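Side-chain contacts in catalase (Corynebacterium glutamicum, PDB 4B7H), which breaks down hydrogen peroxide to water and oxygen at a haem group, carries bound NADPH and is inhibited by nitric oxide: residues A[239-244]-A[476-481]; A[278-283]-A[428-433]; A[408-413]-A[420-425]. All coordinates share one frame; numbering follows the deposited sequence.

In the fold
The three contacts nest along the chain: contact 3 (408-413 with 420-425) lies within the loop closed by contact 2 (278-283 with 428-433), and that within the loop closed by contact 1 (239-244 with 476-481). Contact 1 joins helix 241-250 to helix 466-479. Its centre is about 41 Å from that of contact 2 and 56 Å from that of contact 3. Contacts 2 and 3 have centres about 23 Å apart and touch each other through Gln424, whose NE2 probably bonds Tyr429 O. Both also touch the second subunit. All three join parts of one chain, but contacts 2 and 3 lie beside subunit interfaces, whereas no other chain touches contact 1.

Contact 1 (A[239-244]-A[476-481])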
# COMPACT_ATOMS: atom_id res chain seq x y z
N PHE A 239 36.07 -12.55 -14.46
CA PHE A 239 35.80 -12.93 -15.84
C PHE A 239 36.34 -11.84 -16.76
O PHE A 239 36.50 -10.69 -16.33
CB PHE A 239 34.29 -13.01 -16.09
CG PHE A 239 33.64 -14.20 -15.47
CD1 PHE A 239 34.11 -15.49 -15.69
CD2 PHE A 239 32.51 -14.04 -14.67
CE1 PHE A 239 33.49 -16.59 -15.11
CE2 PHE A 239 31.89 -15.13 -14.08
CZ PHE A 239 32.38 -16.40 -14.30
N THR A 240 36.61 -12.19 -18.01
CA THR A 240 36.75 -11.17 -19.04
C THR A 240 35.35 -10.68 -19.42
O THR A 240 34.35 -11.26 -18.99
CB THR A 240 37.40 -11.73 -20.30
OG1 THR A 240 36.57 -12.77 -20.83
CG2 THR A 240 38.79 -12.27 -20.00
N ASP A 241 35.28 -9.62 -20.22
CA ASP A 241 34.01 -9.09 -20.69
C ASP A 241 33.23 -10.19 -21.41
O ASP A 241 32.04 -10.40 -21.14
CB ASP A 241 34.28 -7.91 -21.63
CG ASP A 241 33.06 -7.02 -21.84
OD1 ASP A 241 32.33 -6.75 -20.86
OD2 ASP A 241 32.84 -6.58 -22.99
N ALA A 242 33.90 -10.93 -22.29
CA ALA A 242 33.24 -12.00 -23.05
C ALA A 242 32.76 -13.15 -22.17
O ALA A 242 31.65 -13.66 -22.35
CB ALA A 242 34.17 -12.51 -24.15
N GLU A 243 33.60 -13.57 -21.23
CA GLU A 243 33.24 -14.66 -20.32
C GLU A 243 32.02 -14.31 -19.49
O GLU A 243 31.12 -15.13 -19.33
CB GLU A 243 34.41 -14.98 -19.38
CG GLU A 243 35.55 -15.73 -20.04
CD GLU A 243 36.71 -15.94 -19.09
OE1 GLU A 243 36.94 -15.08 -18.22
OE2 GLU A 243 37.40 -16.98 -19.21
N ALA A 244 32.00 -13.09 -18.95
CA ALA A 244 30.90 -12.66 -18.08
C ALA A 244 29.58 -12.65 -18.85
O ALA A 244 28.54 -13.08 -18.32
CB ALA A 244 31.20 -11.28 -17.48
N ILE A 476 36.04 -0.80 -22.37
CA ILE A 476 35.41 0.50 -22.60
C ILE A 476 34.85 0.58 -24.02
O ILE A 476 33.70 0.97 -24.22
CB ILE A 476 36.42 1.64 -22.39
CG1 ILE A 476 36.82 1.76 -20.91
CG2 ILE A 476 35.84 2.95 -22.91
CD1 ILE A 476 38.11 2.56 -20.68
N SER A 477 35.66 0.19 -25.00
CA SER A 477 35.23 0.30 -26.40
C SER A 477 34.04 -0.63 -26.70
O SER A 477 33.20 -0.29 -27.53
CB SER A 477 36.40 0.10 -27.38
OG SER A 477 37.08 -1.12 -27.17
N ASN A 478 33.96 -1.78 -26.02
CA ASN A 478 32.78 -2.63 -26.11
C ASN A 478 31.54 -1.94 -25.54
O ASN A 478 30.47 -1.96 -26.15
CB ASN A 478 32.99 -3.96 -25.37
CG ASN A 478 33.86 -4.93 -26.15
OD1 ASN A 478 34.08 -4.77 -27.34
ND2 ASN A 478 34.35 -5.96 -25.46
N ALA A 479 31.70 -1.31 -24.38
CA ALA A 479 30.60 -0.64 -23.71
C ALA A 479 30.13 0.60 -24.47
O ALA A 479 29.01 1.07 -24.26
CB ALA A 479 30.99 -0.28 -22.28
N MET A 480 30.98 1.14 -25.34
CA MET A 480 30.61 2.30 -26.14
C MET A 480 29.74 1.96 -27.35
O MET A 480 29.15 2.86 -27.95
CB MET A 480 31.87 3.02 -26.64
CG MET A 480 32.66 3.72 -25.55
SD MET A 480 34.29 4.21 -26.12
CE MET A 480 33.91 5.40 -27.42
N GLN A 481 29.69 0.69 -27.73
CA GLN A 481 28.93 0.33 -28.92
C GLN A 481 27.47 0.73 -28.77
O GLN A 481 26.79 0.37 -27.80
CB GLN A 481 29.05 -1.16 -29.24
CG GLN A 481 30.49 -1.65 -29.44
CD GLN A 481 31.28 -0.84 -30.46
OE1 GLN A 481 32.46 -0.56 -30.26
NE2 GLN A 481 30.63 -0.49 -31.58
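Asp241 and Asn478 join two helices near the surface, one from the catalase core and one from the C-terminal helical region. The first helix, 241-250, opens with a capping box. Thr240 is the N-cap, and its OG1 accepts from Glu243 N at 3.1 Å. Asp241 follows in the first turn and points toward helix 466-479. Its CG lies anti to the backbone N (chi1 -162°), which carries the carboxylate out to the other helix. There Asp241 OD2 accepts from Asn478 ND2 at 3.0 Å. The N-H...O angle of 149° shows a moderately bent bond. The amide approaches OD2 on its anti side, somewhat out of the carboxylate plane. Carboxylate and amide planes are only 21° apart, and the two side chains lie alongside each other, running opposite ways. The other oxygen, OD1, makes a salt bridge with Arg121. Both oxygens are thus engaged, which probably stabilises the charged form of Asp241. Two residues on, Glu243 closes the box: its OE1 accepts from Thr240 N at 2.9 Å. On the second helix, Asn478 OD1 accepts from Lys513 NZ of helix 500-514. This fixes which end of the amide faces Asp241 and links a third helix to the pair. The contact is small, with 69 Å² buried in all. Beside the hydrogen bond, Asn478 CB rests 3.5 Å from Asp241 OD2.

Contact 2 (A[278-283]-A[428-433])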
# COMPACT_ATOMS: atom_id res chain seq x y z
N MET A 278 42.69 7.90 9.69
CA MET A 278 43.25 9.24 9.52
C MET A 278 43.00 10.08 10.76
O MET A 278 41.86 10.34 11.13
CB MET A 278 42.64 9.92 8.29
CG MET A 278 43.07 11.37 8.11
SD MET A 278 42.20 12.18 6.75
CE MET A 278 42.92 11.37 5.33
N PRO A 279 44.08 10.51 11.43
CA PRO A 279 43.89 11.39 12.59
C PRO A 279 43.02 12.60 12.24
O PRO A 279 43.12 13.13 11.12
CB PRO A 279 45.32 11.83 12.93
CG PRO A 279 46.16 10.68 12.45
CD PRO A 279 45.50 10.21 11.19
N PHE A 280 42.18 13.02 13.17
CA PHE A 280 41.25 14.13 12.95
C PHE A 280 41.99 15.36 12.43
O PHE A 280 41.52 16.03 11.50
CB PHE A 280 40.53 14.45 14.27
CG PHE A 280 39.36 15.39 14.12
CD1 PHE A 280 38.10 14.92 13.81
CD2 PHE A 280 39.53 16.75 14.35
CE1 PHE A 280 37.02 15.79 13.70
CE2 PHE A 280 38.46 17.62 14.24
CZ PHE A 280 37.20 17.14 13.91
N GLU A 281 43.17 15.63 12.99
CA GLU A 281 43.93 16.82 12.61
C GLU A 281 44.64 16.72 11.24
O GLU A 281 45.13 17.72 10.73
CB GLU A 281 44.93 17.19 13.71
CG GLU A 281 46.05 16.20 13.90
CD GLU A 281 45.73 15.10 14.90
OE1 GLU A 281 44.54 14.77 15.09
OE2 GLU A 281 46.69 14.57 15.51
N ASP A 282 44.68 15.52 10.67
CA ASP A 282 45.28 15.30 9.34
C ASP A 282 44.35 15.75 8.21
O ASP A 282 44.80 16.00 7.08
CB ASP A 282 45.57 13.82 9.11
CG ASP A 282 46.90 13.36 9.70
OD1 ASP A 282 47.42 14.03 10.62
OD2 ASP A 282 47.41 12.32 9.23
N ALA A 283 43.05 15.81 8.49
CA ALA A 283 42.05 15.99 7.43
C ALA A 283 42.21 17.25 6.57
O ALA A 283 42.13 17.17 5.35
CB ALA A 283 40.64 15.91 8.02
N ILE A 428 26.34 11.77 16.05
CA ILE A 428 26.18 11.93 14.61
C ILE A 428 27.59 11.93 14.02
O ILE A 428 27.96 10.99 13.31
CB ILE A 428 25.37 13.20 14.27
CG1 ILE A 428 24.05 13.19 15.05
CG2 ILE A 428 25.09 13.27 12.78
CD1 ILE A 428 23.21 14.43 14.84
N TYR A 429 28.37 12.96 14.34
CA TYR A 429 29.83 12.93 14.20
C TYR A 429 30.41 14.18 14.86
O TYR A 429 29.72 15.20 14.99
CB TYR A 429 30.33 12.82 12.75
CG TYR A 429 29.88 13.90 11.78
CD1 TYR A 429 28.61 13.86 11.23
CD2 TYR A 429 30.73 14.92 11.40
CE1 TYR A 429 28.18 14.83 10.33
CE2 TYR A 429 30.32 15.90 10.49
CZ TYR A 429 29.03 15.85 9.97
OH TYR A 429 28.60 16.82 9.08
N VAL A 430 31.66 14.08 15.30
CA VAL A 430 32.38 15.28 15.71
C VAL A 430 32.75 16.01 14.43
O VAL A 430 33.56 15.51 13.63
CB VAL A 430 33.66 14.95 16.51
CG1 VAL A 430 34.35 16.25 16.94
CG2 VAL A 430 33.32 14.10 17.72
N ASN A 431 32.15 17.16 14.20
CA ASN A 431 32.32 17.83 12.91
C ASN A 431 33.65 18.58 12.81
O ASN A 431 34.18 19.07 13.82
CB ASN A 431 31.16 18.78 12.62
CG ASN A 431 30.98 19.84 13.69
OD1 ASN A 431 30.20 19.66 14.63
ND2 ASN A 431 31.72 20.94 13.57
N PRO A 432 34.19 18.65 11.59
CA PRO A 432 35.31 19.55 11.32
C PRO A 432 34.77 20.96 11.06
O PRO A 432 33.57 21.20 11.23
CB PRO A 432 35.91 18.96 10.05
CG PRO A 432 34.72 18.45 9.31
CD PRO A 432 33.79 17.90 10.38
N ASP A 433 35.64 21.88 10.69
CA ASP A 433 35.27 23.24 10.32
C ASP A 433 34.28 23.17 9.15
O ASP A 433 34.53 22.47 8.18
CB ASP A 433 36.56 23.96 9.88
CG ASP A 433 36.38 25.45 9.61
OD1 ASP A 433 35.26 25.98 9.57
OD2 ASP A 433 37.42 26.11 9.42
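The turn that follows strand 270-279 of the catalase beta-barrel meets the extended loop between strands 423-424 and 439-441. Phe280 carries the contact from the barrel side. At chi1 -169° its side chain swings away from its own N, and the ring reaches the loop with its outer edge. Phe280 CE1 comes 3.5 Å from Val430 O, and Phe280 CZ 3.6 Å from Asn431 O. Both carbonyl oxygens lie near the plane of the ring, so they face the weakly positive C-H rim. Apolar packing adds to this: Phe280 CE1 lies 4.2 Å from Val430 CG1, and Phe280 CZ lies 4.5 Å from Pro432 CB. The ring also meets that of Trp225 on strand 223-232, with the planes about 15° apart. Asn431 ND2 donates to Pro432 O at 3.0 Å in an almost straight bond (179°), though the donor stands above the carbonyl plane. The same amide reaches another chain: OD1 accepts from Leu439 N and ND2 donates to Asp438 OD1, both of the second subunit. One side of the loop thus packs on the barrel and the other on a neighbour, as is typical of the interlocked catalase tetramer.

Contact 3 (A[408-413]-A[420-425]); sequences YLDNGT and TSYGQA
Leu409 and Tyr422 both turn CG anti to the carbonyl carbon (chi1 -59° and -62°), which sets Leu409 CB against one face of the tyrosine ring. Leu409 CB sits over the centre of the Tyr422 ring, 3.6 Å from the centroid and 8° off the normal, a well-centred CH-pi contact. Leu409 CD1 extends the cover toward the ring's inner end and lies 3.8 Å from Tyr422 CD2. The backbone takes part as well: Leu409 O is 3.1 Å from Tyr422 CE1. The polar end of the ring is held by the next residue. Tyr422 OH donates to Asp410 OD1 at 2.6 Å, a short bond that uses the anti lone pair of the carboxylate oxygen. The carboxylate arm comes in roughly perpendicular to the tyrosine side chain. Ser32 OG of the fourth subunit bonds Asp410 OD1, and Glu33 N of that subunit bonds Asp410 OD2, while Gly407 N of Asp410's own chain also meets OD2. With so many partners the buried carboxylate probably stays charged. Tyr422 OH also bonds Ser416 OG within the loop. Asn411 OD1 accepts from Thr413 N at 2.9 Å, forming an Asx turn. Gly423 and Gln424 pair with a strand of the second subunit in an antiparallel ladder. A loop pinned by a tyrosine whose hydroxyl meets a buried aspartate, while its strand joins a neighbour's, is consistent with the intertwined subunits of the catalase tetramer.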
# COMPACT_ATOMS: atom_id res chain seq x y z
N TYR A 408 19.30 9.32 26.50
CA TYR A 408 20.36 9.30 27.51
C TYR A 408 20.87 10.70 27.89
O TYR A 408 21.49 10.86 28.95
CB TYR A 408 21.50 8.35 27.14
CG TYR A 408 22.24 8.69 25.86
CD1 TYR A 408 23.19 9.71 25.82
CD2 TYR A 408 22.02 7.97 24.69
CE1 TYR A 408 23.87 10.02 24.66
CE2 TYR A 408 22.69 8.26 23.52
CZ TYR A 408 23.61 9.29 23.51
OH TYR A 408 24.28 9.58 22.35
N LEU A 409 20.62 11.69 27.05
CA LEU A 409 20.96 13.08 27.37
C LEU A 409 19.88 13.74 28.23
O LEU A 409 20.14 14.72 28.93
CB LEU A 409 21.17 13.91 26.09
CG LEU A 409 22.28 13.40 25.17
CD1 LEU A 409 22.27 14.13 23.83
CD2 LEU A 409 23.65 13.52 25.84
N ASP A 410 18.66 13.21 28.15
CA ASP A 410 17.51 13.79 28.85
C ASP A 410 17.51 13.33 30.31
O ASP A 410 18.22 12.38 30.66
CB ASP A 410 16.20 13.33 28.21
CG ASP A 410 16.11 13.63 26.71
OD1 ASP A 410 16.59 14.68 26.23
OD2 ASP A 410 15.52 12.78 26.00
N ASN A 411 16.70 13.97 31.14
CA ASN A 411 16.57 13.52 32.53
C ASN A 411 15.43 12.52 32.75
O ASN A 411 15.30 11.94 33.83
CB ASN A 411 16.46 14.70 33.51
CG ASN A 411 15.23 15.56 33.28
OD1 ASN A 411 14.28 15.16 32.61
ND2 ASN A 411 15.25 16.76 33.85
N GLY A 412 14.62 12.30 31.72
CA GLY A 412 13.53 11.35 31.80
C GLY A 412 12.27 11.87 32.46
O GLY A 412 11.28 11.13 32.55
N THR A 413 12.29 13.11 32.95
CA THR A 413 11.16 13.64 33.70
C THR A 413 10.57 14.94 33.12
O THR A 413 9.43 15.29 33.42
CB THR A 413 11.52 13.84 35.18
OG1 THR A 413 12.69 14.65 35.28
CG2 THR A 413 11.79 12.49 35.84
N THR A 420 17.96 24.38 28.37
CA THR A 420 18.87 23.25 28.47
C THR A 420 19.60 23.03 27.14
O THR A 420 18.98 23.01 26.07
CB THR A 420 18.08 21.97 28.83
OG1 THR A 420 17.43 22.16 30.10
CG2 THR A 420 19.00 20.77 28.92
N SER A 421 20.92 22.87 27.21
CA SER A 421 21.73 22.51 26.05
C SER A 421 22.54 21.27 26.35
O SER A 421 22.98 21.07 27.49
CB SER A 421 22.66 23.65 25.64
OG SER A 421 21.95 24.78 25.17
N TYR A 422 22.76 20.45 25.32
CA TYR A 422 23.55 19.23 25.45
C TYR A 422 24.92 19.32 24.76
O TYR A 422 25.78 18.48 25.00
CB TYR A 422 22.79 18.05 24.85
CG TYR A 422 21.48 17.72 25.52
CD1 TYR A 422 21.32 17.85 26.90
CD2 TYR A 422 20.41 17.27 24.77
CE1 TYR A 422 20.11 17.52 27.50
CE2 TYR A 422 19.20 16.94 25.36
CZ TYR A 422 19.06 17.07 26.72
OH TYR A 422 17.86 16.73 27.30
N GLY A 423 25.11 20.31 23.90
CA GLY A 423 26.39 20.44 23.21
C GLY A 423 26.54 19.57 21.97
O GLY A 423 25.56 19.16 21.34
N GLN A 424 27.80 19.31 21.63
CA GLN A 424 28.15 18.74 20.34
C GLN A 424 27.55 17.34 20.15
O GLN A 424 27.65 16.49 21.04
CB GLN A 424 29.68 18.71 20.18
CG GLN A 424 30.16 18.76 18.73
CD GLN A 424 30.09 17.42 18.03
OE1 GLN A 424 30.56 16.41 18.56
NE2 GLN A 424 29.50 17.40 16.84
N ALA A 425 26.92 17.13 19.00
CA ALA A 425 26.24 15.88 18.70
C ALA A 425 27.23 14.84 18.17
O ALA A 425 27.18 14.47 16.99
CB ALA A 425 25.11 16.12 17.69